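Local coordinates for protein aryl esterase (Mycobacterium smegmatis, PDB 2Q0Q) that hydrolyses aryl esters and also catalyses acyl transfer to alcohols in water, working as an oligomeric member of the SGNH (GDSL-like) hydrolase family, at residues S138-A143 with F180-V185; S11-W16 with R33-L38; T58-P63 with A98-T103. All coordinates share one frame; numbering follows the deposited sequence.

Contact 1: residues S138-A143 with F180-V185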
# COMPACT_ATOMS: atom_id res chain seq x y z
N SER G 138 -22.95 11.50 22.66
CA SER G 138 -22.12 10.57 23.41
C SER G 138 -23.03 9.43 23.87
O SER G 138 -24.15 9.70 24.37
CB SER G 138 -21.44 11.25 24.61
OG SER G 138 -22.34 12.05 25.33
N PRO G 139 -22.57 8.16 23.70
CA PRO G 139 -23.37 7.06 24.22
C PRO G 139 -23.29 7.05 25.74
O PRO G 139 -22.42 7.68 26.32
CB PRO G 139 -22.67 5.82 23.65
CG PRO G 139 -21.22 6.25 23.61
CD PRO G 139 -21.30 7.68 23.11
N PRO G 140 -24.18 6.30 26.41
CA PRO G 140 -24.07 6.17 27.86
C PRO G 140 -22.89 5.28 28.25
O PRO G 140 -22.48 4.40 27.47
CB PRO G 140 -25.39 5.52 28.26
CG PRO G 140 -25.87 4.87 27.09
CD PRO G 140 -25.32 5.53 25.89
N PRO G 141 -22.35 5.49 29.47
CA PRO G 141 -21.24 4.66 29.90
C PRO G 141 -21.64 3.17 29.90
O PRO G 141 -22.80 2.84 30.19
CB PRO G 141 -20.94 5.18 31.31
CG PRO G 141 -21.46 6.59 31.30
CD PRO G 141 -22.72 6.49 30.48
N LEU G 142 -20.69 2.31 29.56
CA LEU G 142 -20.87 0.88 29.71
C LEU G 142 -21.04 0.51 31.19
O LEU G 142 -20.77 1.31 32.10
CB LEU G 142 -19.67 0.12 29.14
CG LEU G 142 -19.45 0.22 27.63
CD1 LEU G 142 -18.05 -0.20 27.22
CD2 LEU G 142 -20.50 -0.60 26.87
N ALA G 143 -21.51 -0.71 31.41
CA ALA G 143 -21.69 -1.26 32.75
C ALA G 143 -20.96 -2.60 32.86
O ALA G 143 -20.43 -3.09 31.85
CB ALA G 143 -23.18 -1.44 33.01
N PHE G 180 -25.46 16.34 22.31
CA PHE G 180 -26.38 15.77 23.31
C PHE G 180 -25.76 14.52 23.95
O PHE G 180 -25.22 13.67 23.26
CB PHE G 180 -27.72 15.43 22.66
CG PHE G 180 -28.71 14.77 23.60
CD1 PHE G 180 -29.40 15.53 24.54
CD2 PHE G 180 -28.95 13.40 23.54
CE1 PHE G 180 -30.31 14.92 25.43
CE2 PHE G 180 -29.86 12.79 24.40
CZ PHE G 180 -30.54 13.54 25.34
N ASP G 181 -25.87 14.41 25.26
CA ASP G 181 -25.36 13.26 25.98
C ASP G 181 -26.50 12.30 26.27
O ASP G 181 -27.35 12.56 27.14
CB ASP G 181 -24.70 13.71 27.29
CG ASP G 181 -24.14 12.54 28.12
OD1 ASP G 181 -23.96 11.42 27.58
OD2 ASP G 181 -23.91 12.75 29.34
N ALA G 182 -26.45 11.15 25.62
CA ALA G 182 -27.43 10.10 25.86
C ALA G 182 -27.39 9.66 27.32
O ALA G 182 -28.41 9.28 27.88
CB ALA G 182 -27.20 8.94 24.93
N GLY G 183 -26.21 9.74 27.94
CA GLY G 183 -26.05 9.39 29.34
C GLY G 183 -26.75 10.35 30.28
O GLY G 183 -26.91 10.01 31.45
N SER G 184 -27.13 11.55 29.81
CA SER G 184 -27.93 12.49 30.64
C SER G 184 -29.38 12.02 30.89
O SER G 184 -30.06 12.51 31.82
CB SER G 184 -27.92 13.91 30.03
OG SER G 184 -28.68 14.00 28.82
N VAL G 185 -29.85 11.06 30.10
CA VAL G 185 -31.22 10.54 30.18
C VAL G 185 -31.31 9.02 30.43
O VAL G 185 -32.33 8.56 30.93
CB VAL G 185 -32.06 10.98 28.93
CG1 VAL G 185 -32.12 12.52 28.87
CG2 VAL G 185 -31.50 10.40 27.63
O HOH W 1 -22.13 9.61 28.27
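Two backbone hydrogen bonds tie Ser-138 to the end of strand 179-181 and the residue that follows it: Ser-138 N donates to Phe-180 O at 3.2 Å, and Ala-182 N donates to Ser-138 O at 3.0 Å. One residue thus bonds to the neighbours before and after Asp-181, the pattern of a parallel bridge, and the side chains of Ser-138 and Asp-181 leave the sheet on the same face.

The side-chain polar bonds converge on one carboxylate oxygen. Ser-138 OG, placed between its backbone N and carbonyl carbon (chi1 46°), donates to Asp-181 OD1 at 2.8 Å from above the carboxylate plane, while Gly-183 N comes to the same Asp-181 OD1 from the opposite face. The second bond makes an Asx turn, which bends the chain as it leaves the strand. Water 1 adds a third donor, linking Asp-181 OD1 (2.7 Å) to Pro-139 O (2.8 Å). With three donors gathered on it, OD1 probably carries much of the carboxylate's negative charge. Just beyond, Ser-184 N and OG both bond to Asp-181 O.

Apolar contact is modest. Pro-140 CD rests on Ala-182 CB at 4.0 Å, and Pro-140 CA lies 4.1 Å from Gly-183 CA, a close backbone approach at a residue without a side chain.

The pair joins the C-terminal ends of strands 133-138 and 179-181, the latter at the edge of the chain's parallel sheet. Helix 164-175 packs on Ser-138 and Asp-181 through Ala-165, whereas helix 198-215 meets Ala-182 through Leu-204 and Phe-180 through Ala-207.

Contact 2: residues S11-W16 with R33-L38. With SO4 (sulfate ion), chain U.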
# COMPACT_ATOMS: atom_id res chain seq x y z
N SER G 11 -24.56 -0.85 17.18
CA SER G 11 -25.59 -1.77 17.64
C SER G 11 -26.67 -1.02 18.41
O SER G 11 -27.83 -1.41 18.40
CB SER G 11 -24.99 -2.84 18.56
OG SER G 11 -24.24 -2.22 19.60
N LEU G 12 -26.29 0.05 19.10
CA LEU G 12 -27.24 0.80 19.91
C LEU G 12 -28.27 1.48 19.02
O LEU G 12 -29.42 1.64 19.41
CB LEU G 12 -26.53 1.82 20.80
CG LEU G 12 -25.42 1.28 21.72
CD1 LEU G 12 -24.78 2.47 22.40
CD2 LEU G 12 -25.89 0.24 22.74
N THR G 13 -27.86 1.87 17.80
CA THR G 13 -28.74 2.47 16.83
C THR G 13 -29.46 1.39 16.03
O THR G 13 -30.67 1.50 15.77
CB THR G 13 -27.96 3.39 15.87
OG1 THR G 13 -27.40 4.48 16.61
CG2 THR G 13 -28.85 3.94 14.75
N TRP G 14 -28.75 0.33 15.67
CA TRP G 14 -29.38 -0.83 15.02
C TRP G 14 -30.50 -1.43 15.85
O TRP G 14 -31.57 -1.75 15.32
CB TRP G 14 -28.35 -1.93 14.72
CG TRP G 14 -28.88 -3.08 13.91
CD1 TRP G 14 -29.24 -3.05 12.60
CD2 TRP G 14 -29.10 -4.41 14.36
NE1 TRP G 14 -29.69 -4.29 12.20
CE2 TRP G 14 -29.59 -5.15 13.26
CE3 TRP G 14 -28.92 -5.06 15.58
CZ2 TRP G 14 -29.92 -6.51 13.36
CZ3 TRP G 14 -29.23 -6.42 15.67
CH2 TRP G 14 -29.72 -7.13 14.56
N GLY G 15 -30.24 -1.61 17.13
CA GLY G 15 -31.23 -2.14 18.05
C GLY G 15 -30.91 -3.54 18.49
O GLY G 15 -31.76 -4.41 18.44
N TRP G 16 -29.68 -3.77 18.95
CA TRP G 16 -29.23 -5.09 19.39
C TRP G 16 -29.93 -5.46 20.69
O TRP G 16 -29.82 -4.74 21.69
CB TRP G 16 -27.71 -5.06 19.60
CG TRP G 16 -27.07 -6.27 20.18
CD1 TRP G 16 -27.22 -6.78 21.46
CD2 TRP G 16 -26.12 -7.11 19.54
NE1 TRP G 16 -26.43 -7.88 21.63
CE2 TRP G 16 -25.74 -8.11 20.47
CE3 TRP G 16 -25.55 -7.12 18.25
CZ2 TRP G 16 -24.82 -9.10 20.16
CZ3 TRP G 16 -24.65 -8.11 17.95
CH2 TRP G 16 -24.29 -9.10 18.90
N ARG G 33 -37.06 -0.12 19.17
CA ARG G 33 -35.78 0.55 19.08
C ARG G 33 -35.97 2.08 19.07
O ARG G 33 -37.02 2.58 18.69
CB ARG G 33 -34.97 0.02 17.88
CG ARG G 33 -35.61 0.09 16.49
CD ARG G 33 -34.76 -0.74 15.57
NE ARG G 33 -35.14 -0.59 14.16
CZ ARG G 33 -35.83 -1.47 13.44
NH1 ARG G 33 -36.27 -2.60 13.97
NH2 ARG G 33 -36.08 -1.20 12.17
N TRP G 34 -34.98 2.81 19.56
CA TRP G 34 -35.15 4.25 19.78
C TRP G 34 -35.34 5.04 18.50
O TRP G 34 -35.99 6.07 18.51
CB TRP G 34 -34.00 4.83 20.64
CG TRP G 34 -32.63 4.88 20.00
CD1 TRP G 34 -31.58 4.03 20.23
CD2 TRP G 34 -32.16 5.86 19.08
NE1 TRP G 34 -30.49 4.42 19.49
CE2 TRP G 34 -30.82 5.53 18.76
CE3 TRP G 34 -32.75 6.98 18.47
CZ2 TRP G 34 -30.06 6.28 17.87
CZ3 TRP G 34 -31.99 7.73 17.58
CH2 TRP G 34 -30.67 7.38 17.29
N THR G 35 -34.79 4.53 17.39
CA THR G 35 -35.00 5.18 16.09
C THR G 35 -36.50 5.16 15.71
O THR G 35 -37.02 6.10 15.09
CB THR G 35 -34.14 4.52 14.95
OG1 THR G 35 -34.38 3.11 14.89
CG2 THR G 35 -32.69 4.75 15.23
N GLY G 36 -37.18 4.08 16.08
CA GLY G 36 -38.62 3.96 15.86
C GLY G 36 -39.43 4.85 16.79
O GLY G 36 -40.36 5.51 16.34
N VAL G 37 -39.06 4.86 18.08
CA VAL G 37 -39.66 5.75 19.07
C VAL G 37 -39.48 7.21 18.66
O VAL G 37 -40.42 8.02 18.76
CB VAL G 37 -39.07 5.53 20.47
CG1 VAL G 37 -39.61 6.59 21.42
CG2 VAL G 37 -39.39 4.12 20.95
N LEU G 38 -38.28 7.53 18.13
CA LEU G 38 -38.02 8.85 17.58
C LEU G 38 -39.02 9.18 16.46
O LEU G 38 -39.62 10.24 16.46
CB LEU G 38 -36.57 8.96 17.06
CG LEU G 38 -36.13 10.29 16.44
CD1 LEU G 38 -36.22 11.46 17.38
CD2 LEU G 38 -34.70 10.15 15.97
S SO4 U . -21.19 -3.88 19.53
O1 SO4 U . -20.71 -3.41 20.88
O2 SO4 U . -21.67 -2.71 18.75
O3 SO4 U . -20.10 -4.69 18.96
O4 SO4 U . -22.36 -4.74 19.74
O HOH W 2 -32.47 1.04 13.83
O HOH W 3 -32.56 2.31 17.61
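The indole of Trp-34 presents its edge to the short helix 11-14. Its NE1 makes a weak hydrogen bond to Leu-12 O (3.0 Å, bent to 122°), with the oxygen lying near the ring plane. Farther round the same rim, Thr-13 OG1 sits 3.5 Å from Trp-34 CZ2. The ring is brought there by a chi1 of 68°, which sets CG between the backbone N and the carbonyl carbon. Over one indole face lie Thr-35 CG2 of the next helix residue and water 3.

Thr-13 and Thr-35 cross at about a right angle, methyl to methyl, with their CG2 atoms 4.0 Å apart. In the SGNH fold the nucleophilic serine stands just after the first strand, and Ser-11 opens helix 11-14 in keeping with this. Its OG donates to sulfate O2 at 2.8 Å, and His-195 NE2 also bonds that ion; Ser-11, His-195 and Asp-192 have the geometry of a probable catalytic triad.

Where the helix ends, Gly-15 turns with positive phi, and its CA lies 4.3 Å from Arg-33 CB. The arginine runs extended past it, Arg-33 CD lying 3.4 Å from Trp-14 O, and its guanidinium continues to a salt bridge with Glu-50 and a bond to Phe-28 O. Waters fill in between: water 2 donates to Thr-13 O (2.7 Å) and to Thr-35 OG1, which also bonds Glu-50, while water 3 joins Thr-13 O to Thr-35 N.

Contact 3: residues T58-P63 with A98-T103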
# COMPACT_ATOMS: atom_id res chain seq x y z
N THR G 58 -15.90 4.72 15.15
CA THR G 58 -15.91 6.06 14.56
C THR G 58 -15.18 6.02 13.22
O THR G 58 -15.78 6.29 12.17
CB THR G 58 -15.27 7.14 15.47
OG1 THR G 58 -13.94 6.76 15.83
CG2 THR G 58 -16.14 7.38 16.70
N ASN G 59 -13.90 5.66 13.26
CA ASN G 59 -13.03 5.71 12.08
C ASN G 59 -11.83 4.77 12.14
O ASN G 59 -10.77 5.07 11.56
CB ASN G 59 -12.56 7.15 11.84
CG ASN G 59 -11.39 7.55 12.75
OD1 ASN G 59 -11.30 7.09 13.90
ND2 ASN G 59 -10.52 8.43 12.24
N ILE G 60 -11.99 3.64 12.81
CA ILE G 60 -10.88 2.71 12.92
C ILE G 60 -11.31 1.34 12.40
O ILE G 60 -12.37 0.83 12.77
CB ILE G 60 -10.28 2.68 14.37
CG1 ILE G 60 -9.15 1.66 14.48
CG2 ILE G 60 -11.34 2.41 15.42
CD1 ILE G 60 -8.20 1.93 15.61
N ASP G 61 -10.49 0.77 11.53
CA ASP G 61 -10.71 -0.57 11.03
C ASP G 61 -10.69 -1.60 12.15
O ASP G 61 -9.77 -1.62 12.97
CB ASP G 61 -9.62 -0.93 10.01
CG ASP G 61 -9.71 -0.11 8.72
OD1 ASP G 61 -10.79 0.47 8.44
OD2 ASP G 61 -8.71 -0.03 8.00
N ASP G 62 -11.70 -2.45 12.19
CA ASP G 62 -11.71 -3.56 13.14
C ASP G 62 -10.99 -4.73 12.47
O ASP G 62 -11.34 -5.11 11.33
CB ASP G 62 -13.15 -3.92 13.56
CG ASP G 62 -13.20 -4.95 14.69
OD1 ASP G 62 -12.59 -6.02 14.53
OD2 ASP G 62 -13.85 -4.71 15.75
N PRO G 63 -9.96 -5.30 13.14
CA PRO G 63 -9.14 -6.33 12.48
C PRO G 63 -9.89 -7.65 12.23
O PRO G 63 -9.43 -8.48 11.45
CB PRO G 63 -7.99 -6.57 13.46
CG PRO G 63 -8.47 -6.11 14.77
CD PRO G 63 -9.47 -5.00 14.50
N ALA G 98 -10.71 -3.03 24.07
CA ALA G 98 -9.31 -3.06 24.53
C ALA G 98 -8.31 -3.13 23.40
O ALA G 98 -7.23 -2.52 23.47
CB ALA G 98 -9.07 -4.22 25.52
N TYR G 99 -8.66 -3.90 22.36
CA TYR G 99 -7.73 -4.13 21.25
C TYR G 99 -7.49 -2.91 20.37
O TYR G 99 -6.51 -2.88 19.62
CB TYR G 99 -8.14 -5.34 20.42
CG TYR G 99 -9.53 -5.36 19.80
CD1 TYR G 99 -9.77 -4.84 18.54
CD2 TYR G 99 -10.61 -5.94 20.48
CE1 TYR G 99 -11.05 -4.90 17.95
CE2 TYR G 99 -11.88 -6.00 19.91
CZ TYR G 99 -12.10 -5.47 18.65
OH TYR G 99 -13.36 -5.55 18.11
N PHE G 100 -8.36 -1.91 20.44
CA PHE G 100 -8.11 -0.67 19.69
C PHE G 100 -7.09 0.24 20.37
O PHE G 100 -6.55 1.13 19.72
CB PHE G 100 -9.40 0.11 19.45
CG PHE G 100 -10.34 -0.56 18.46
CD1 PHE G 100 -11.64 -0.84 18.82
CD2 PHE G 100 -9.91 -0.87 17.17
CE1 PHE G 100 -12.52 -1.43 17.94
CE2 PHE G 100 -10.78 -1.48 16.30
CZ PHE G 100 -12.10 -1.77 16.70
N ARG G 101 -6.82 0.01 21.67
CA ARG G 101 -5.86 0.81 22.41
C ARG G 101 -6.08 2.32 22.23
O ARG G 101 -5.13 3.09 22.05
CB ARG G 101 -4.43 0.40 22.07
CG ARG G 101 -4.10 -1.02 22.54
CD ARG G 101 -3.06 -1.65 21.68
NE ARG G 101 -2.48 -2.87 22.26
CZ ARG G 101 -2.86 -4.12 21.98
NH1 ARG G 101 -3.87 -4.38 21.13
NH2 ARG G 101 -2.21 -5.13 22.55
N ARG G 102 -7.35 2.73 22.25
CA ARG G 102 -7.70 4.14 22.09
C ARG G 102 -8.02 4.85 23.40
O ARG G 102 -8.61 4.27 24.31
CB ARG G 102 -8.88 4.32 21.14
CG ARG G 102 -8.50 4.28 19.68
CD ARG G 102 -9.63 4.74 18.77
NE ARG G 102 -9.08 5.12 17.46
CZ ARG G 102 -9.74 5.75 16.49
NH1 ARG G 102 -11.02 6.06 16.60
NH2 ARG G 102 -9.09 6.05 15.37
N THR G 103 -7.61 6.11 23.48
CA THR G 103 -7.97 7.01 24.56
C THR G 103 -9.26 7.73 24.17
O THR G 103 -9.66 7.72 23.01
CB THR G 103 -6.87 8.08 24.77
OG1 THR G 103 -6.80 8.92 23.61
CG2 THR G 103 -5.50 7.41 25.00
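Two loops at the C-terminal side of the parallel sheet meet here, one following strand 46-52 and the other strand 86-90, and Ile-60 of the first slots between Arg-102 and Phe-100 of the second. Arg-102 reaches across, extended from CG to NE, and grips Asn-59 end-on: NH1 and NH2 both donate to Asn-59 OD1, each at 2.9 Å. The oxygen lies in the guanidinium plane, but the amide is turned 48° against that plane. The NH1 bond runs almost straight on from the carbonyl, while NH2 comes in tilted. Arg-102 NH1 also forms a salt bridge with Asp-95, whose carboxylate takes a bond from Thr-58 OG1 as well.

Ile-60 fills the middle of the contact. Its CB lies 3.7 Å above the guanidinium centre of Arg-102, and its CG2 makes a CH-pi contact with one face of Phe-100, 4.2 Å from the ring centroid. CG1 is anti to the backbone N (chi1 178°), and with chi2 also extended CD1 ends beside the rim, 3.6 Å from Phe-100 CD2. Tyr-99 CE1 lies over the rim of the opposite face, and Asp-61 O meets the ring at its edge.

Beyond Phe-100, Tyr-99 OH donates to Asp-62 OD2 at 2.6 Å, on the syn side of a carboxylate turned 70° from the phenol ring; Asp-62 OD1 is bonded by Thr-64. Pro-63 CD packs against Tyr-99 CE1 at 3.8 Å.

Tyr-99 also touches Leu-109 of a neighbouring subunit, and Arg-101 bridges to its Asp-106. Both segments belong to beta-alpha loops, on the C-terminal side of the parallel sheet as is usual for the SGNH alpha/beta fold.

How the contacts relate
Contacts 1 and 2 are adjacent, with centres 14 Å apart, and they touch where Pro-139 CB packs on Leu-12 CD1 at 4.2 Å. Contact 3 stands apart: its centre is about 20 Å from that of contact 1 and 23 Å from that of contact 2, on the other side of the chain's centre from contact 2, and the nearest atoms are about 8 and 10 Å away. Contact 2 holds Ser-11, the probable nucleophile, beside the sulfate. The same ion is bonded by Asn-94 and Lys-97, just ahead of 98-103, and by Ala-55, shortly before 58-63, so the chain leads from the anion site into both loops of contact 3.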